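Local coordinates for pyruvate kinase (Pyrobaculum aerophilum, PDB 3QTG), which catalyses the last step of glycolysis, the transfer of a phosphoryl group from phosphoenolpyruvate to ADP that yields pyruvate and ATP, with the help of a divalent metal cation, at residues V117-F122 / Y174-P179; L139-T144 / A153-S158; A166-G171 / L257-G262. One frame throughout, in Å; residues are numbered along the deposited sequence.

Contact 1. Residues V117-F122 / Y174-P179; sequences VPNKAF and YDISTP
The side chains of F122 and Y174 run alongside each other and, with the methyl of A121, make the close-packed part of this contact. The phenol oxygen of Y174 sits at the edge of the F122 ring, in its plane, with OH 3.6 Å from CD1 of F122, while CE1 of Y174 is 3.9 Å from the same CD1. A chi1 of 176° swings the phenylalanine so that CD1 lies beside this hydroxyl, which is bonded to the backbone O of I167; I86 touches both side chains. CB of A121 rests 3.9 Å from CG1 of I176 and 3.8 Å from O of D175. The B domain of pyruvate kinase is a small beta-rich cap inserted after the third strand of the TIM barrel; here its helix 120-125 meets the loop leading back to the barrel at helix 181-190. N119 is the N-cap of that helix, its OD1 accepting from N of A121 at 3.2 Å. The other side is looser: ND2 of N119 comes no closer than 4.1 Å to CD1 of I176. D175, which is the centre of an inverse gamma turn, is exposed, and a water that donates to O of A121 accepts from its backbone N.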
# COMPACT_ATOMS: atom_id res chain seq x y z
N VAL A 117 5.91 -59.50 4.30
CA VAL A 117 6.39 -58.15 4.02
C VAL A 117 7.87 -58.07 4.43
O VAL A 117 8.17 -58.04 5.63
CB VAL A 117 5.57 -57.07 4.75
CG1 VAL A 117 5.99 -55.69 4.28
CG2 VAL A 117 4.08 -57.25 4.48
N PRO A 118 8.80 -58.10 3.45
CA PRO A 118 10.23 -58.17 3.76
C PRO A 118 10.90 -56.84 4.14
O PRO A 118 12.04 -56.59 3.76
CB PRO A 118 10.83 -58.74 2.47
CG PRO A 118 9.99 -58.21 1.42
CD PRO A 118 8.58 -58.16 1.99
N ASN A 119 10.22 -56.01 4.91
CA ASN A 119 10.84 -54.75 5.31
C ASN A 119 10.36 -54.31 6.67
O ASN A 119 9.16 -54.05 6.85
CB ASN A 119 10.60 -53.66 4.27
CG ASN A 119 11.69 -52.61 4.29
OD1 ASN A 119 12.15 -52.22 5.37
ND2 ASN A 119 12.14 -52.18 3.11
N LYS A 120 11.28 -54.22 7.63
CA LYS A 120 10.92 -53.84 9.00
C LYS A 120 10.31 -52.43 9.09
O LYS A 120 9.50 -52.17 9.97
CB LYS A 120 12.10 -53.93 9.98
CG LYS A 120 11.63 -54.14 11.48
CD LYS A 120 12.75 -53.78 12.44
CE LYS A 120 12.29 -53.76 13.93
NZ LYS A 120 12.44 -55.09 14.61
N ALA A 121 10.70 -51.55 8.17
CA ALA A 121 10.15 -50.19 8.13
C ALA A 121 8.62 -50.17 8.02
O ALA A 121 7.98 -49.23 8.51
CB ALA A 121 10.79 -49.37 7.00
N PHE A 122 8.03 -51.20 7.39
CA PHE A 122 6.57 -51.35 7.35
C PHE A 122 6.05 -51.52 8.78
O PHE A 122 5.10 -50.86 9.19
CB PHE A 122 6.15 -52.55 6.49
CG PHE A 122 4.64 -52.81 6.48
CD1 PHE A 122 3.77 -51.99 5.75
CD2 PHE A 122 4.09 -53.85 7.22
CE1 PHE A 122 2.39 -52.21 5.74
CE2 PHE A 122 2.72 -54.10 7.23
CZ PHE A 122 1.86 -53.26 6.48
N TYR A 174 7.43 -44.34 5.22
CA TYR A 174 8.42 -45.34 5.59
C TYR A 174 9.83 -44.76 5.82
O TYR A 174 10.37 -44.04 4.98
CB TYR A 174 8.51 -46.40 4.51
CG TYR A 174 7.25 -47.18 4.21
CD1 TYR A 174 6.45 -47.72 5.23
CD2 TYR A 174 6.88 -47.41 2.89
CE1 TYR A 174 5.29 -48.44 4.92
CE2 TYR A 174 5.75 -48.12 2.57
CZ TYR A 174 4.97 -48.65 3.59
OH TYR A 174 3.86 -49.37 3.23
N ASP A 175 10.46 -45.14 6.93
CA ASP A 175 11.84 -44.75 7.18
C ASP A 175 12.83 -45.69 6.47
O ASP A 175 13.41 -46.59 7.08
CB ASP A 175 12.11 -44.68 8.69
CG ASP A 175 13.53 -44.26 9.02
OD1 ASP A 175 14.21 -43.65 8.17
OD2 ASP A 175 13.97 -44.55 10.15
N ILE A 176 13.02 -45.48 5.17
CA ILE A 176 13.92 -46.32 4.38
C ILE A 176 15.16 -45.54 3.89
O ILE A 176 15.03 -44.49 3.23
CB ILE A 176 13.20 -46.98 3.18
CG1 ILE A 176 12.13 -47.96 3.66
CG2 ILE A 176 14.20 -47.72 2.30
CD1 ILE A 176 11.09 -48.30 2.59
N SER A 177 16.35 -46.08 4.17
CA SER A 177 17.62 -45.51 3.70
C SER A 177 17.64 -45.24 2.19
O SER A 177 17.12 -46.03 1.39
CB SER A 177 18.78 -46.45 4.07
OG SER A 177 18.88 -46.61 5.48
N THR A 178 18.23 -44.11 1.80
CA THR A 178 18.26 -43.71 0.37
C THR A 178 19.67 -43.28 -0.09
O THR A 178 20.54 -43.05 0.74
CB THR A 178 17.27 -42.55 0.09
OG1 THR A 178 17.66 -41.41 0.86
CG2 THR A 178 15.85 -42.94 0.43
N PRO A 179 19.89 -43.19 -1.44
CA PRO A 179 18.96 -43.49 -2.54
C PRO A 179 18.69 -45.00 -2.60
O PRO A 179 19.49 -45.78 -2.07
CB PRO A 179 19.73 -43.06 -3.80
CG PRO A 179 20.86 -42.23 -3.31
CD PRO A 179 21.20 -42.76 -1.96
O HOH W 1 9.20 -46.91 8.92

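Contact 2. Residues L139-T144 / A153-S158; sequences LRLKVT and AVAESS
The guanidinium group of R140 takes the carboxylate of E156 at its edge, close to its own plane, and the two planes are turned 47° apart. NH1 of R140 lies 2.5 Å from OE1 of E156, on the syn side of that oxygen, in a salt bridge whose N-H...O angle of 131° is well short of straight; the distance is shorter than usual and its exact length doubtful. With the arginine chain bent at chi3 (90°), NH1 turns back to this oxygen, while NH2 pairs with E170. The carboxylate also passes over the aliphatic stem of K142, OE2 of E156 lying 3.7 Å from CG of K142. R140 and K142 belong to an antiparallel beta hairpin, strands 139-146 and 150-155, in the mixed sheet of the B domain, and E156 follows just past the end of the second strand. K142 and V154 form a hydrogen-bonded pair, N of V154 to O of K142 measuring 2.7 Å and the return bond from N of K142 to O of V154 2.8 Å. Beyond them N of E156 donates almost straight to O of R140. The opposite face is apolar and buried: CB of L141 packs 3.7 Å from CB of A153, and CD1 of L141 meets the methyl of A155.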
# COMPACT_ATOMS: atom_id res chain seq x y z
N LEU A 139 -7.64 -52.00 -2.34
CA LEU A 139 -7.82 -52.92 -1.22
C LEU A 139 -7.35 -52.17 -0.00
O LEU A 139 -6.17 -51.83 0.10
CB LEU A 139 -7.04 -54.23 -1.44
CG LEU A 139 -7.17 -55.38 -0.42
CD1 LEU A 139 -8.61 -55.61 0.08
CD2 LEU A 139 -6.57 -56.69 -0.98
N ARG A 140 -8.28 -51.87 0.89
CA ARG A 140 -7.95 -51.22 2.15
C ARG A 140 -8.13 -52.22 3.27
O ARG A 140 -9.04 -53.04 3.25
CB ARG A 140 -8.84 -50.00 2.39
CG ARG A 140 -9.00 -49.11 1.17
CD ARG A 140 -10.11 -48.08 1.36
NE ARG A 140 -9.57 -46.86 1.95
CZ ARG A 140 -9.69 -46.55 3.22
NH1 ARG A 140 -10.35 -47.36 4.00
NH2 ARG A 140 -9.18 -45.44 3.70
N LEU A 141 -7.22 -52.16 4.24
CA LEU A 141 -7.28 -53.03 5.40
C LEU A 141 -7.09 -52.19 6.65
O LEU A 141 -6.13 -51.42 6.74
CB LEU A 141 -6.20 -54.13 5.38
CG LEU A 141 -5.70 -55.11 4.29
CD1 LEU A 141 -6.31 -56.55 4.36
CD2 LEU A 141 -5.63 -54.55 2.86
N LYS A 142 -7.98 -52.37 7.62
CA LYS A 142 -7.96 -51.59 8.85
C LYS A 142 -7.15 -52.36 9.90
O LYS A 142 -7.52 -53.47 10.26
CB LYS A 142 -9.39 -51.41 9.36
CG LYS A 142 -9.80 -50.03 9.76
CD LYS A 142 -8.80 -49.28 10.62
CE LYS A 142 -9.27 -47.83 10.79
NZ LYS A 142 -10.53 -47.77 11.59
N VAL A 143 -6.07 -51.78 10.40
CA VAL A 143 -5.19 -52.43 11.39
C VAL A 143 -5.83 -52.54 12.81
O VAL A 143 -6.16 -51.54 13.44
CB VAL A 143 -3.80 -51.77 11.45
CG1 VAL A 143 -2.88 -52.48 12.46
CG2 VAL A 143 -3.16 -51.75 10.06
N THR A 144 -5.95 -53.77 13.29
CA THR A 144 -6.66 -54.07 14.53
C THR A 144 -5.77 -54.56 15.68
O THR A 144 -6.19 -54.59 16.83
CB THR A 144 -7.75 -55.12 14.27
OG1 THR A 144 -7.16 -56.27 13.66
CG2 THR A 144 -8.85 -54.54 13.37
N ALA A 153 -5.01 -57.04 10.31
CA ALA A 153 -5.83 -56.00 9.72
C ALA A 153 -7.10 -56.57 9.08
O ALA A 153 -7.09 -57.68 8.56
CB ALA A 153 -5.02 -55.20 8.71
N VAL A 154 -8.20 -55.84 9.14
CA VAL A 154 -9.47 -56.33 8.60
C VAL A 154 -9.66 -55.76 7.22
O VAL A 154 -9.60 -54.53 7.04
CB VAL A 154 -10.68 -55.93 9.52
CG1 VAL A 154 -12.03 -56.23 8.83
CG2 VAL A 154 -10.60 -56.63 10.86
N ALA A 155 -9.90 -56.64 6.25
CA ALA A 155 -10.14 -56.24 4.88
C ALA A 155 -11.52 -55.57 4.76
O ALA A 155 -12.53 -56.09 5.25
CB ALA A 155 -10.05 -57.43 3.98
N GLU A 156 -11.53 -54.39 4.14
CA GLU A 156 -12.74 -53.62 3.95
C GLU A 156 -13.47 -54.08 2.69
O GLU A 156 -14.64 -53.77 2.51
CB GLU A 156 -12.42 -52.12 3.91
CG GLU A 156 -11.86 -51.62 5.23
CD GLU A 156 -11.46 -50.15 5.23
OE1 GLU A 156 -11.87 -49.38 4.32
OE2 GLU A 156 -10.74 -49.75 6.17
N SER A 157 -12.78 -54.85 1.84
CA SER A 157 -13.39 -55.51 0.69
C SER A 157 -12.61 -56.77 0.30
O SER A 157 -11.56 -57.06 0.88
CB SER A 157 -13.51 -54.54 -0.50
OG SER A 157 -12.24 -54.12 -0.94
N SER A 158 -13.16 -57.53 -0.64
CA SER A 158 -12.51 -58.70 -1.23
C SER A 158 -11.40 -58.31 -2.19
O SER A 158 -11.38 -57.20 -2.72
CB SER A 158 -13.53 -59.55 -1.97
OG SER A 158 -14.20 -60.40 -1.06

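Contact 3. Residues A166-G171 / L257-G262; sequences AIVVEG and LGLHYG
H260 is met by G171 at the edge of its imidazole ring, where N of G171 donates to ND1 of H260 at 3.0 Å. The donor lies 15° out of the ring plane, and the N-H...N angle of 138° makes this a bent bond. Next round the rim, CE1 of H260 is 3.6 Å from O of V169, again near the ring plane, and CG1 of V168 reaches the same carbon obliquely at 3.5 Å, the valine and histidine side chains crossing at about a right angle. The methyl is brought there by a first torsion that sets CG1 of V168 anti to its backbone N (chi1 168°). Alongside, the stem of E170 runs past the barrel loop, its CG 3.4 Å from O of L259. On one face of the imidazole, offset toward the rim, lies CB of L259. With an alanine in place of H260, the amide of G171 would probably lose its acceptor and V168 the ring it leans on, so that the end of segment 166-171 would be held less firmly. The contact bridges two domains of pyruvate kinase: strand 167-169 is an edge strand of the B-domain sheet, whereas 257-262 follows the short helix after the sixth strand of the TIM barrel, close to D256 and E232, which by similarity bind magnesium. Farther out, a turn sets the histidine backbone, N of H260 donating to O of L257 at 3.1 Å, and L257 is packed against helices 234-238 and 266-279. On the strand side, OE2 of E170 forms a salt bridge with R140, and backbone bonds tie V168 to L133 and E170 to V131.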
# COMPACT_ATOMS: atom_id res chain seq x y z
N ALA A 166 2.96 -53.64 -4.40
CA ALA A 166 3.33 -52.58 -3.47
C ALA A 166 2.33 -52.32 -2.32
O ALA A 166 1.12 -52.54 -2.46
CB ALA A 166 3.58 -51.28 -4.25
N ILE A 167 2.84 -51.83 -1.19
CA ILE A 167 2.04 -51.65 0.02
C ILE A 167 2.35 -50.28 0.57
O ILE A 167 3.52 -49.91 0.72
CB ILE A 167 2.35 -52.72 1.12
CG1 ILE A 167 2.38 -54.14 0.55
CG2 ILE A 167 1.37 -52.66 2.28
CD1 ILE A 167 3.10 -55.14 1.50
N VAL A 168 1.30 -49.52 0.83
CA VAL A 168 1.43 -48.16 1.35
C VAL A 168 0.56 -48.05 2.60
O VAL A 168 -0.46 -48.71 2.69
CB VAL A 168 1.03 -47.13 0.25
CG1 VAL A 168 0.86 -45.70 0.82
CG2 VAL A 168 2.08 -47.15 -0.89
N VAL A 169 1.00 -47.28 3.60
CA VAL A 169 0.21 -47.04 4.79
C VAL A 169 -0.34 -45.61 4.67
O VAL A 169 0.43 -44.65 4.64
CB VAL A 169 1.04 -47.23 6.10
CG1 VAL A 169 0.15 -47.07 7.35
CG2 VAL A 169 1.73 -48.62 6.14
N GLU A 170 -1.67 -45.49 4.54
CA GLU A 170 -2.37 -44.21 4.41
C GLU A 170 -1.90 -43.18 5.44
O GLU A 170 -2.08 -43.39 6.64
CB GLU A 170 -3.87 -44.44 4.54
CG GLU A 170 -4.75 -43.23 4.25
CD GLU A 170 -6.22 -43.60 4.36
OE1 GLU A 170 -6.68 -43.78 5.51
OE2 GLU A 170 -6.89 -43.73 3.32
N GLY A 171 -1.30 -42.09 4.98
CA GLY A 171 -0.82 -41.01 5.85
C GLY A 171 0.45 -41.26 6.64
O GLY A 171 0.80 -40.47 7.52
N LEU A 257 -0.00 -38.25 -3.72
CA LEU A 257 -0.42 -37.47 -2.56
C LEU A 257 -1.87 -37.78 -2.20
O LEU A 257 -2.27 -37.71 -1.03
CB LEU A 257 -0.23 -35.98 -2.86
CG LEU A 257 0.27 -34.93 -1.87
CD1 LEU A 257 1.30 -35.40 -0.85
CD2 LEU A 257 0.81 -33.78 -2.73
N GLY A 258 -2.66 -38.13 -3.21
CA GLY A 258 -4.05 -38.55 -3.02
C GLY A 258 -4.25 -39.80 -2.15
O GLY A 258 -5.34 -40.00 -1.61
N LEU A 259 -3.20 -40.62 -2.02
CA LEU A 259 -3.20 -41.76 -1.09
C LEU A 259 -3.09 -41.38 0.40
O LEU A 259 -3.52 -42.16 1.27
CB LEU A 259 -2.08 -42.75 -1.43
CG LEU A 259 -1.98 -43.29 -2.86
CD1 LEU A 259 -0.80 -44.25 -3.00
CD2 LEU A 259 -3.28 -43.94 -3.29
N HIS A 260 -2.50 -40.22 0.70
CA HIS A 260 -2.21 -39.81 2.08
C HIS A 260 -3.16 -38.73 2.61
O HIS A 260 -3.14 -38.41 3.81
CB HIS A 260 -0.74 -39.40 2.21
CG HIS A 260 0.20 -40.49 1.79
ND1 HIS A 260 0.48 -41.58 2.58
CD2 HIS A 260 0.87 -40.69 0.62
CE1 HIS A 260 1.29 -42.40 1.93
NE2 HIS A 260 1.53 -41.89 0.74
N TYR A 261 -3.99 -38.18 1.73
CA TYR A 261 -4.96 -37.15 2.08
C TYR A 261 -6.33 -37.56 1.56
O TYR A 261 -6.42 -38.25 0.56
CB TYR A 261 -4.54 -35.80 1.48
CG TYR A 261 -3.29 -35.22 2.12
CD1 TYR A 261 -3.37 -34.47 3.31
CD2 TYR A 261 -2.03 -35.45 1.55
CE1 TYR A 261 -2.23 -33.97 3.93
CE2 TYR A 261 -0.88 -34.95 2.16
CZ TYR A 261 -0.98 -34.21 3.34
OH TYR A 261 0.15 -33.72 3.93
N GLY A 262 -7.40 -37.12 2.23
CA GLY A 262 -8.76 -37.25 1.66
C GLY A 262 -8.81 -36.54 0.32
O GLY A 262 -8.01 -35.64 0.07

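Contact 2 lies within the B domain, mostly in its sheet, and combines a buried apolar face with a partly exposed charged one; contact 1 is a surface contact at the return from that domain to the barrel, and contact 3 a partly buried interface between the B domain and the barrel. Their chemistry differs accordingly: paired backbone bonds and a salt bridge in contact 2, van der Waals packing with a water bridge in contact 1, and a single amide-to-imidazole bond in contact 3. Segment 166-171 connects all three, since it receives a hydroxyl bond from contact 1 and a salt bridge from contact 2, whereas contacts 1 and 2 do not touch.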